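Local coordinates for flavohemoprotein (Vibrio cholerae O1 biovar El Tor, PDB 4EH1) that probably detoxifies nitric oxide to nitrate with dioxygen and NAD(P)H, here as its C-terminal reductase domain carrying FAD, at residues Y51-Q56 with G83-Y88; V117-A122 with T127-I132. One frame throughout, in Å; residues are numbered along the deposited sequence.

Contact 1 of 2, residues Y51-Q56 with G83-Y88; sequences YREIRQ and GLVSHY. With FAD (flavin-adenine dinucleotide), chain C.
Val85 sets its CG2 methyl 3.5 Å from Arg55 CG and over one face of the guanidinium group, off-centre toward the rim. The same methyl also rests against Glu53, with Val85 CG2 3.5 Å from Glu53 CB, so it touches both strand residues, while CG1 and CB of the valine also lie against Arg55 CG. CG2 stands beside the valine's own backbone N, and the other methyl, CG1, is anti to that N (chi1 170°). Bonding between the two segments is indirect and runs through the FAD diphosphate. Arg55 NE gives its straightest bond to this group, reaching FAD O1P at 2.8 Å, while NH2 adds weak, longer bonds to O1P and O1A. From the helix, Val85 N meets the same FAD O1P at 2.9 Å, and Leu84 N donates almost straight to FAD O2A (170°). Ser86 grips FAD O2P twice, from its backbone N and from OG, which lies 2.8 Å from that oxygen. Farther out, the arginine chain bends at chi2 (-62°), and two protein anchors hold the guanidinium: NH1 binds Ile54 O, and NH2, which also faces the phosphates, lies 3.1 Å from Glu53 OE2 in a salt bridge, approaching from above the carboxylate plane. Gln56 O accepts a bond from the ribityl O2' of FAD, carrying the strand's grip toward the flavin. Behind this shell, backbone bonds of Glu53 and Arg55 to strand 39-44 hold the strand, and Glu75 N bonds Ser86 OG. The phosphate charges thus meet one guanidinium group and the N-terminal amides of a helix, whose dipole would be expected to add to their stabilisation, while Glu53 probably offsets part of the arginine's charge and steadies its orientation.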
loop_
_atom_site.group_PDB
_atom_site.type_symbol
_atom_site.label_atom_id
_atom_site.label_comp_id
_atom_site.label_asym_id
_atom_site.label_seq_id
_atom_site.Cartn_x
_atom_site.Cartn_y
_atom_site.Cartn_z
ATOM N N TYR A 51 -20.459 16.902 6.966
ATOM C CA TYR A 51 -21.318 15.735 7.107
ATOM C C TYR A 51 -20.572 14.429 6.885
ATOM O O TYR A 51 -19.593 14.385 6.141
ATOM C CB TYR A 51 -22.482 15.837 6.123
ATOM C CG TYR A 51 -23.080 17.229 6.056
ATOM C CD1 TYR A 51 -23.436 17.911 7.216
ATOM C CD2 TYR A 51 -23.267 17.870 4.836
ATOM C CE1 TYR A 51 -23.974 19.188 7.165
ATOM C CE2 TYR A 51 -23.804 19.149 4.773
ATOM C CZ TYR A 51 -24.154 19.800 5.943
ATOM O OH TYR A 51 -24.688 21.068 5.898
ATOM N N ARG A 52 -21.040 13.375 7.550
ATOM C CA ARG A 52 -20.528 12.036 7.328
ATOM C C ARG A 52 -21.035 11.472 5.993
ATOM O O ARG A 52 -22.099 11.852 5.490
ATOM C CB ARG A 52 -20.935 11.116 8.477
ATOM C CG ARG A 52 -22.418 11.054 8.668
ATOM C CD ARG A 52 -22.829 9.856 9.503
ATOM N NE ARG A 52 -24.229 9.955 9.917
ATOM C CZ ARG A 52 -24.865 9.041 10.642
ATOM N NH1 ARG A 52 -24.229 7.947 11.036
ATOM N NH2 ARG A 52 -26.139 9.224 10.973
ATOM N N GLU A 53 -20.262 10.561 5.431
ATOM C CA GLU A 53 -20.624 9.901 4.195
ATOM C C GLU A 53 -20.434 8.396 4.385
ATOM O O GLU A 53 -19.456 7.951 4.988
ATOM C CB GLU A 53 -19.712 10.367 3.069
ATOM C CG GLU A 53 -19.747 11.869 2.780
ATOM C CD GLU A 53 -21.007 12.310 2.037
ATOM O OE1 GLU A 53 -21.355 13.512 2.132
ATOM O OE2 GLU A 53 -21.657 11.472 1.363
ATOM N N ILE A 54 -21.369 7.622 3.851
ATOM C CA ILE A 54 -21.349 6.177 3.968
ATOM C C ILE A 54 -21.334 5.532 2.582
ATOM O O ILE A 54 -22.104 5.927 1.699
ATOM C CB ILE A 54 -22.582 5.684 4.781
ATOM C CG1 ILE A 54 -22.576 6.313 6.181
ATOM C CG2 ILE A 54 -22.556 4.174 4.886
ATOM C CD1 ILE A 54 -23.928 6.319 6.925
ATOM N N ARG A 55 -20.450 4.552 2.404
ATOM C CA ARG A 55 -20.304 3.804 1.166
ATOM C C ARG A 55 -20.169 2.303 1.437
ATOM O O ARG A 55 -19.540 1.871 2.431
ATOM C CB ARG A 55 -19.021 4.226 0.434
ATOM C CG ARG A 55 -18.966 5.736 0.081
ATOM C CD ARG A 55 -20.086 6.225 -0.870
ATOM N NE ARG A 55 -19.905 7.643 -1.210
ATOM C CZ ARG A 55 -20.624 8.632 -0.690
ATOM N NH1 ARG A 55 -21.590 8.362 0.183
ATOM N NH2 ARG A 55 -20.383 9.893 -1.044
ATOM N N GLN A 56 -20.725 1.516 0.522
ATOM C CA GLN A 56 -20.526 0.074 0.506
ATOM C C GLN A 56 -19.152 -0.278 -0.038
ATOM O O GLN A 56 -18.733 0.268 -1.078
ATOM C CB GLN A 56 -21.607 -0.595 -0.375
ATOM C CG GLN A 56 -23.029 -0.239 -0.005
ATOM C CD GLN A 56 -23.595 0.879 -0.870
ATOM O OE1 GLN A 56 -22.964 1.922 -1.065
ATOM N NE2 GLN A 56 -24.772 0.656 -1.405
ATOM N N GLY A 83 -14.034 11.247 -6.316
ATOM C CA GLY A 83 -15.013 10.671 -5.401
ATOM C C GLY A 83 -14.568 10.930 -3.980
ATOM O O GLY A 83 -13.403 10.672 -3.625
ATOM N N LEU A 84 -15.488 11.439 -3.182
ATOM C CA LEU A 84 -15.199 11.949 -1.846
ATOM C C LEU A 84 -14.644 10.909 -0.882
ATOM O O LEU A 84 -13.586 11.117 -0.300
ATOM C CB LEU A 84 -16.456 12.542 -1.226
ATOM C CG LEU A 84 -16.531 14.065 -1.120
ATOM C CD1 LEU A 84 -16.200 14.741 -2.444
ATOM C CD2 LEU A 84 -17.924 14.442 -0.668
ATOM N N VAL A 85 -15.364 9.805 -0.713
ATOM C CA VAL A 85 -14.971 8.797 0.260
ATOM C C VAL A 85 -13.752 8.031 -0.204
ATOM O O VAL A 85 -12.826 7.778 0.607
ATOM C CB VAL A 85 -16.109 7.813 0.577
ATOM C CG1 VAL A 85 -15.588 6.625 1.420
ATOM C CG2 VAL A 85 -17.263 8.537 1.279
ATOM N N SER A 86 -13.732 7.669 -1.493
ATOM C CA SER A 86 -12.592 6.890 -2.009
ATOM C C SER A 86 -11.289 7.695 -1.887
ATOM O O SER A 86 -10.253 7.151 -1.504
ATOM C CB SER A 86 -12.814 6.360 -3.442
ATOM O OG SER A 86 -13.051 7.382 -4.395
ATOM N N HIS A 87 -11.351 9.000 -2.146
ATOM C CA HIS A 87 -10.131 9.799 -2.066
ATOM C C HIS A 87 -9.763 10.006 -0.611
ATOM O O HIS A 87 -8.599 10.066 -0.261
ATOM C CB HIS A 87 -10.257 11.129 -2.833
ATOM C CG HIS A 87 -10.130 10.954 -4.315
ATOM N ND1 HIS A 87 -9.019 11.367 -5.026
ATOM C CD2 HIS A 87 -10.934 10.330 -5.208
ATOM C CE1 HIS A 87 -9.163 11.037 -6.298
ATOM N NE2 HIS A 87 -10.318 10.411 -6.436
ATOM N N TYR A 88 -10.772 10.103 0.238
ATOM C CA TYR A 88 -10.493 10.321 1.632
ATOM C C TYR A 88 -9.720 9.150 2.235
ATOM O O TYR A 88 -8.765 9.358 2.956
ATOM C CB TYR A 88 -11.771 10.524 2.404
ATOM C CG TYR A 88 -11.504 10.811 3.854
ATOM C CD1 TYR A 88 -11.011 12.050 4.250
ATOM C CD2 TYR A 88 -11.726 9.845 4.821
ATOM C CE1 TYR A 88 -10.762 12.330 5.569
ATOM C CE2 TYR A 88 -11.481 10.113 6.171
ATOM C CZ TYR A 88 -11.001 11.364 6.527
ATOM O OH TYR A 88 -10.762 11.650 7.849
HETATM P PA FAD C . -18.699 10.022 -4.808
HETATM O O1A FAD C . -19.889 9.419 -4.287
HETATM O O2A FAD C . -18.177 11.240 -4.290
HETATM O O5B FAD C . -18.950 10.285 -6.310
HETATM C C5B FAD C . -19.767 9.428 -7.066
HETATM C C4B FAD C . -19.766 9.741 -8.551
HETATM O O4B FAD C . -20.502 10.915 -8.833
HETATM C C3B FAD C . -18.360 9.980 -9.012
HETATM O O3B FAD C . -18.241 9.493 -10.324
HETATM C C2B FAD C . -18.241 11.465 -9.032
HETATM O O2B FAD C . -17.331 11.795 -10.035
HETATM C C1B FAD C . -19.642 11.923 -9.310
HETATM N N9A FAD C . -19.896 13.161 -8.583
HETATM C C8A FAD C . -19.627 13.403 -7.319
HETATM N N7A FAD C . -19.966 14.647 -6.980
HETATM C C5A FAD C . -20.456 15.218 -8.057
HETATM C C6A FAD C . -20.989 16.534 -8.377
HETATM N N6A FAD C . -21.070 17.499 -7.451
HETATM N N1A FAD C . -21.376 16.721 -9.625
HETATM C C2A FAD C . -21.302 15.775 -10.533
HETATM N N3A FAD C . -20.830 14.566 -10.315
HETATM C C4A FAD C . -20.394 14.236 -9.115
HETATM N N1 FAD C . -16.162 0.449 -4.481
HETATM C C2 FAD C . -14.941 -0.054 -4.313
HETATM O O2 FAD C . -13.993 0.661 -4.516
HETATM N N3 FAD C . -14.707 -1.293 -3.918
HETATM C C4 FAD C . -15.662 -2.131 -3.654
HETATM O O4 FAD C . -15.380 -3.244 -3.293
HETATM C C4X FAD C . -17.042 -1.663 -3.829
HETATM N N5 FAD C . -18.071 -2.444 -3.602
HETATM C C5X FAD C . -19.303 -2.008 -3.776
HETATM C C6 FAD C . -20.331 -2.861 -3.529
HETATM C C7 FAD C . -21.616 -2.448 -3.702
HETATM C C7M FAD C . -22.740 -3.376 -3.440
HETATM C C8 FAD C . -21.893 -1.086 -4.133
HETATM C C8M FAD C . -23.305 -0.671 -4.296
HETATM C C9 FAD C . -20.865 -0.220 -4.379
HETATM C C9A FAD C . -19.572 -0.640 -4.221
HETATM N N10 FAD C . -18.510 0.216 -4.466
HETATM C C10 FAD C . -17.233 -0.286 -4.277
HETATM C "C1'" FAD C . -18.747 1.596 -4.870
HETATM C "C2'" FAD C . -18.518 2.526 -3.678
HETATM O "O2'" FAD C . -19.423 2.312 -2.618
HETATM C "C3'" FAD C . -18.636 4.010 -3.952
HETATM O "O3'" FAD C . -19.832 4.318 -4.611
HETATM C "C4'" FAD C . -17.435 4.629 -4.644
HETATM O "O4'" FAD C . -16.286 4.349 -3.880
HETATM C "C5'" FAD C . -17.560 6.129 -4.884
HETATM O "O5'" FAD C . -17.681 6.893 -3.721
HETATM P P FAD C . -17.007 8.261 -3.520
HETATM O O1P FAD C . -17.546 8.794 -2.312
HETATM O O2P FAD C . -15.610 8.082 -3.621
HETATM O O3P FAD C . -17.502 9.037 -4.761
#

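Contact 2 of 2, residues V117-A122 with T127-I132; sequences VVLISA and TPMQAI. With FAD (flavin-adenine dinucleotide), chain C.
Met129 reaches down from the helix onto strand 117-122 and touches three neighbouring strand residues, each with a different atom of its side chain. Met129 CG lies 3.8 Å from Ser121 OG, and the sulfur Met129 SD is 4.0 Å from Leu119 CB. The terminal methyl Met129 CE comes to 3.4 Å from the backbone oxygen Ile120 O. The bend at chi2 (-47°) turns the thioether along the strand, bringing the methyl to the peptide backbone between Leu119 and Ser121. The leucine and methionine chains lie alongside each other, pointing opposite ways, which spreads their contact over the leucine CB and CD2. One helical turn on, Ile132 adds to the cover of the leucine tip: its CG2 methyl, anti to the backbone N, meets Leu119 CD1 at 4.1 Å and CD2 at a similar distance. This cluster around Met129 is the close part of the contact, and it is buried and mostly apolar. Ile120 lends its backbone to it but turns its side chain to the other side of the sheet, toward Phe212 and Val216 of helix 210-223. Toward the start of the helix the fit is looser, and Thr127 leaves the strand altogether. Its CG2 faces the flavin instead, 3.5 Å from FAD O4, while OG1 is bonded to Val124 O in the connecting loop. The helix segment runs nearly antiparallel to the strand (154°), their axes 8.9 Å apart at closest approach. Strand 117-122 is central in the parallel sheet, and Cys207 of strand 203-208 also touches Met129. With strand 144-150 these elements form the first beta-alpha-beta crossover of the Rossmann-like NAD(P)-binding domain, whose strand-to-helix turn is, by similarity, part of the NADP(+) site.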
loop_
_atom_site.group_PDB
_atom_site.type_symbol
_atom_site.label_atom_id
_atom_site.label_comp_id
_atom_site.label_asym_id
_atom_site.label_seq_id
_atom_site.Cartn_x
_atom_site.Cartn_y
_atom_site.Cartn_z
ATOM N N VAL A 117 -17.612 -23.531 -11.661
ATOM C CA VAL A 117 -17.816 -22.145 -11.277
ATOM C C VAL A 117 -17.058 -21.206 -12.208
ATOM O O VAL A 117 -15.840 -21.371 -12.401
ATOM C CB VAL A 117 -17.345 -21.910 -9.801
ATOM C CG1 VAL A 117 -17.265 -20.427 -9.488
ATOM C CG2 VAL A 117 -18.304 -22.561 -8.850
ATOM N N VAL A 118 -17.775 -20.236 -12.794
ATOM C CA VAL A 118 -17.110 -19.193 -13.577
ATOM C C VAL A 118 -17.219 -17.826 -12.882
ATOM O O VAL A 118 -18.312 -17.372 -12.538
ATOM C CB VAL A 118 -17.597 -19.164 -15.065
ATOM C CG1 VAL A 118 -16.815 -18.145 -15.867
ATOM C CG2 VAL A 118 -17.390 -20.525 -15.730
ATOM N N LEU A 119 -16.078 -17.194 -12.636
ATOM C CA LEU A 119 -16.067 -15.858 -12.046
ATOM C C LEU A 119 -15.645 -14.883 -13.155
ATOM O O LEU A 119 -14.617 -15.083 -13.807
ATOM C CB LEU A 119 -15.067 -15.762 -10.887
ATOM C CG LEU A 119 -15.165 -16.845 -9.808
ATOM C CD1 LEU A 119 -14.168 -16.605 -8.686
ATOM C CD2 LEU A 119 -16.602 -16.926 -9.264
ATOM N N ILE A 120 -16.435 -13.831 -13.340
ATOM C CA ILE A 120 -16.218 -12.851 -14.387
ATOM C C ILE A 120 -16.339 -11.462 -13.799
ATOM O O ILE A 120 -17.361 -11.104 -13.211
ATOM C CB ILE A 120 -17.284 -12.966 -15.499
ATOM C CG1 ILE A 120 -17.393 -14.418 -15.985
ATOM C CG2 ILE A 120 -16.968 -11.992 -16.667
ATOM C CD1 ILE A 120 -18.495 -14.649 -17.049
ATOM N N SER A 121 -15.307 -10.661 -13.979
ATOM C CA SER A 121 -15.367 -9.291 -13.492
ATOM C C SER A 121 -14.461 -8.369 -14.288
ATOM O O SER A 121 -13.604 -8.838 -15.044
ATOM C CB SER A 121 -14.961 -9.242 -12.017
ATOM O OG SER A 121 -13.673 -9.805 -11.847
ATOM N N ALA A 122 -14.648 -7.064 -14.067
ATOM C CA ALA A 122 -13.855 -6.009 -14.685
ATOM C C ALA A 122 -13.505 -4.929 -13.683
ATOM O O ALA A 122 -14.344 -4.513 -12.877
ATOM C CB ALA A 122 -14.624 -5.358 -15.857
ATOM N N THR A 127 -13.048 -7.193 -6.680
ATOM C CA THR A 127 -12.969 -7.235 -5.217
ATOM C C THR A 127 -13.808 -8.381 -4.589
ATOM O O THR A 127 -13.252 -9.241 -3.899
ATOM C CB THR A 127 -13.278 -5.846 -4.577
ATOM O OG1 THR A 127 -12.414 -4.845 -5.131
ATOM C CG2 THR A 127 -13.097 -5.883 -3.078
ATOM N N PRO A 128 -15.130 -8.430 -4.847
ATOM C CA PRO A 128 -15.848 -9.571 -4.246
ATOM C C PRO A 128 -15.415 -10.929 -4.812
ATOM O O PRO A 128 -15.474 -11.924 -4.082
ATOM C CB PRO A 128 -17.309 -9.287 -4.591
ATOM C CG PRO A 128 -17.225 -8.374 -5.818
ATOM C CD PRO A 128 -16.047 -7.523 -5.563
ATOM N N MET A 129 -14.975 -10.958 -6.075
ATOM C CA MET A 129 -14.508 -12.173 -6.683
ATOM C C MET A 129 -13.286 -12.677 -5.960
ATOM O O MET A 129 -13.072 -13.883 -5.889
ATOM C CB MET A 129 -14.151 -11.986 -8.149
ATOM C CG MET A 129 -15.328 -11.674 -9.036
ATOM S SD MET A 129 -16.763 -12.770 -8.757
ATOM C CE MET A 129 -17.849 -11.924 -9.906
ATOM N N GLN A 130 -12.490 -11.762 -5.422
ATOM C CA GLN A 130 -11.338 -12.163 -4.625
ATOM C C GLN A 130 -11.711 -12.902 -3.314
ATOM O O GLN A 130 -11.020 -13.844 -2.908
ATOM C CB GLN A 130 -10.447 -10.955 -4.330
ATOM C CG GLN A 130 -8.948 -11.338 -4.199
ATOM C CD GLN A 130 -8.336 -11.846 -5.514
ATOM O OE1 GLN A 130 -8.934 -11.740 -6.595
ATOM N NE2 GLN A 130 -7.148 -12.409 -5.418
ATOM N N ALA A 131 -12.778 -12.457 -2.649
ATOM C CA ALA A 131 -13.275 -13.137 -1.449
ATOM C C ALA A 131 -13.700 -14.533 -1.845
ATOM O O ALA A 131 -13.435 -15.489 -1.139
ATOM C CB ALA A 131 -14.456 -12.354 -0.791
ATOM N N ILE A 132 -14.336 -14.650 -3.005
ATOM C CA ILE A 132 -14.811 -15.943 -3.473
ATOM C C ILE A 132 -13.648 -16.875 -3.823
ATOM O O ILE A 132 -13.630 -18.012 -3.370
ATOM C CB ILE A 132 -15.777 -15.799 -4.649
ATOM C CG1 ILE A 132 -17.031 -15.005 -4.206
ATOM C CG2 ILE A 132 -16.167 -17.187 -5.196
ATOM C CD1 ILE A 132 -18.067 -14.767 -5.320
HETATM P PA FAD C . -18.699 10.022 -4.808
HETATM O O1A FAD C . -19.889 9.419 -4.287
HETATM O O2A FAD C . -18.177 11.240 -4.290
HETATM O O5B FAD C . -18.950 10.285 -6.310
HETATM C C5B FAD C . -19.767 9.428 -7.066
HETATM C C4B FAD C . -19.766 9.741 -8.551
HETATM O O4B FAD C . -20.502 10.915 -8.833
HETATM C C3B FAD C . -18.360 9.980 -9.012
HETATM O O3B FAD C . -18.241 9.493 -10.324
HETATM C C2B FAD C . -18.241 11.465 -9.032
HETATM O O2B FAD C . -17.331 11.795 -10.035
HETATM C C1B FAD C . -19.642 11.923 -9.310
HETATM N N9A FAD C . -19.896 13.161 -8.583
HETATM C C8A FAD C . -19.627 13.403 -7.319
HETATM N N7A FAD C . -19.966 14.647 -6.980
HETATM C C5A FAD C . -20.456 15.218 -8.057
HETATM C C6A FAD C . -20.989 16.534 -8.377
HETATM N N6A FAD C . -21.070 17.499 -7.451
HETATM N N1A FAD C . -21.376 16.721 -9.625
HETATM C C2A FAD C . -21.302 15.775 -10.533
HETATM N N3A FAD C . -20.830 14.566 -10.315
HETATM C C4A FAD C . -20.394 14.236 -9.115
HETATM N N1 FAD C . -16.162 0.449 -4.481
HETATM C C2 FAD C . -14.941 -0.054 -4.313
HETATM O O2 FAD C . -13.993 0.661 -4.516
HETATM N N3 FAD C . -14.707 -1.293 -3.918
HETATM C C4 FAD C . -15.662 -2.131 -3.654
HETATM O O4 FAD C . -15.380 -3.244 -3.293
HETATM C C4X FAD C . -17.042 -1.663 -3.829
HETATM N N5 FAD C . -18.071 -2.444 -3.602
HETATM C C5X FAD C . -19.303 -2.008 -3.776
HETATM C C6 FAD C . -20.331 -2.861 -3.529
HETATM C C7 FAD C . -21.616 -2.448 -3.702
HETATM C C7M FAD C . -22.740 -3.376 -3.440
HETATM C C8 FAD C . -21.893 -1.086 -4.133
HETATM C C8M FAD C . -23.305 -0.671 -4.296
HETATM C C9 FAD C . -20.865 -0.220 -4.379
HETATM C C9A FAD C . -19.572 -0.640 -4.221
HETATM N N10 FAD C . -18.510 0.216 -4.466
HETATM C C10 FAD C . -17.233 -0.286 -4.277
HETATM C "C1'" FAD C . -18.747 1.596 -4.870
HETATM C "C2'" FAD C . -18.518 2.526 -3.678
HETATM O "O2'" FAD C . -19.423 2.312 -2.618
HETATM C "C3'" FAD C . -18.636 4.010 -3.952
HETATM O "O3'" FAD C . -19.832 4.318 -4.611
HETATM C "C4'" FAD C . -17.435 4.629 -4.644
HETATM O "O4'" FAD C . -16.286 4.349 -3.880
HETATM C "C5'" FAD C . -17.560 6.129 -4.884
HETATM O "O5'" FAD C . -17.681 6.893 -3.721
HETATM P P FAD C . -17.007 8.261 -3.520
HETATM O O1P FAD C . -17.546 8.794 -2.312
HETATM O O2P FAD C . -15.610 8.082 -3.621
HETATM O O3P FAD C . -17.502 9.037 -4.761
#

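How the contacts relate
From the N terminus, the chain begins the antiparallel FAD-binding sheet. Contact 1 closes a loop of 26 residues that includes strand 68-73, fastening edge strand 53-58 to helix 84-92. Strand 98-105 then completes that sheet before the chain enters the parallel one. There contact 2 closes a much shorter loop of four residues between a strand and the helix that follows it. The two loops lie in series, neither nesting nor crossing, and their centres are 24 Å apart. FAD is what they share: contact 1 lies chiefly along its diphosphate and ribityl chain, whereas the helix of contact 2 presents its start to the flavin ring, where the two domains face each other.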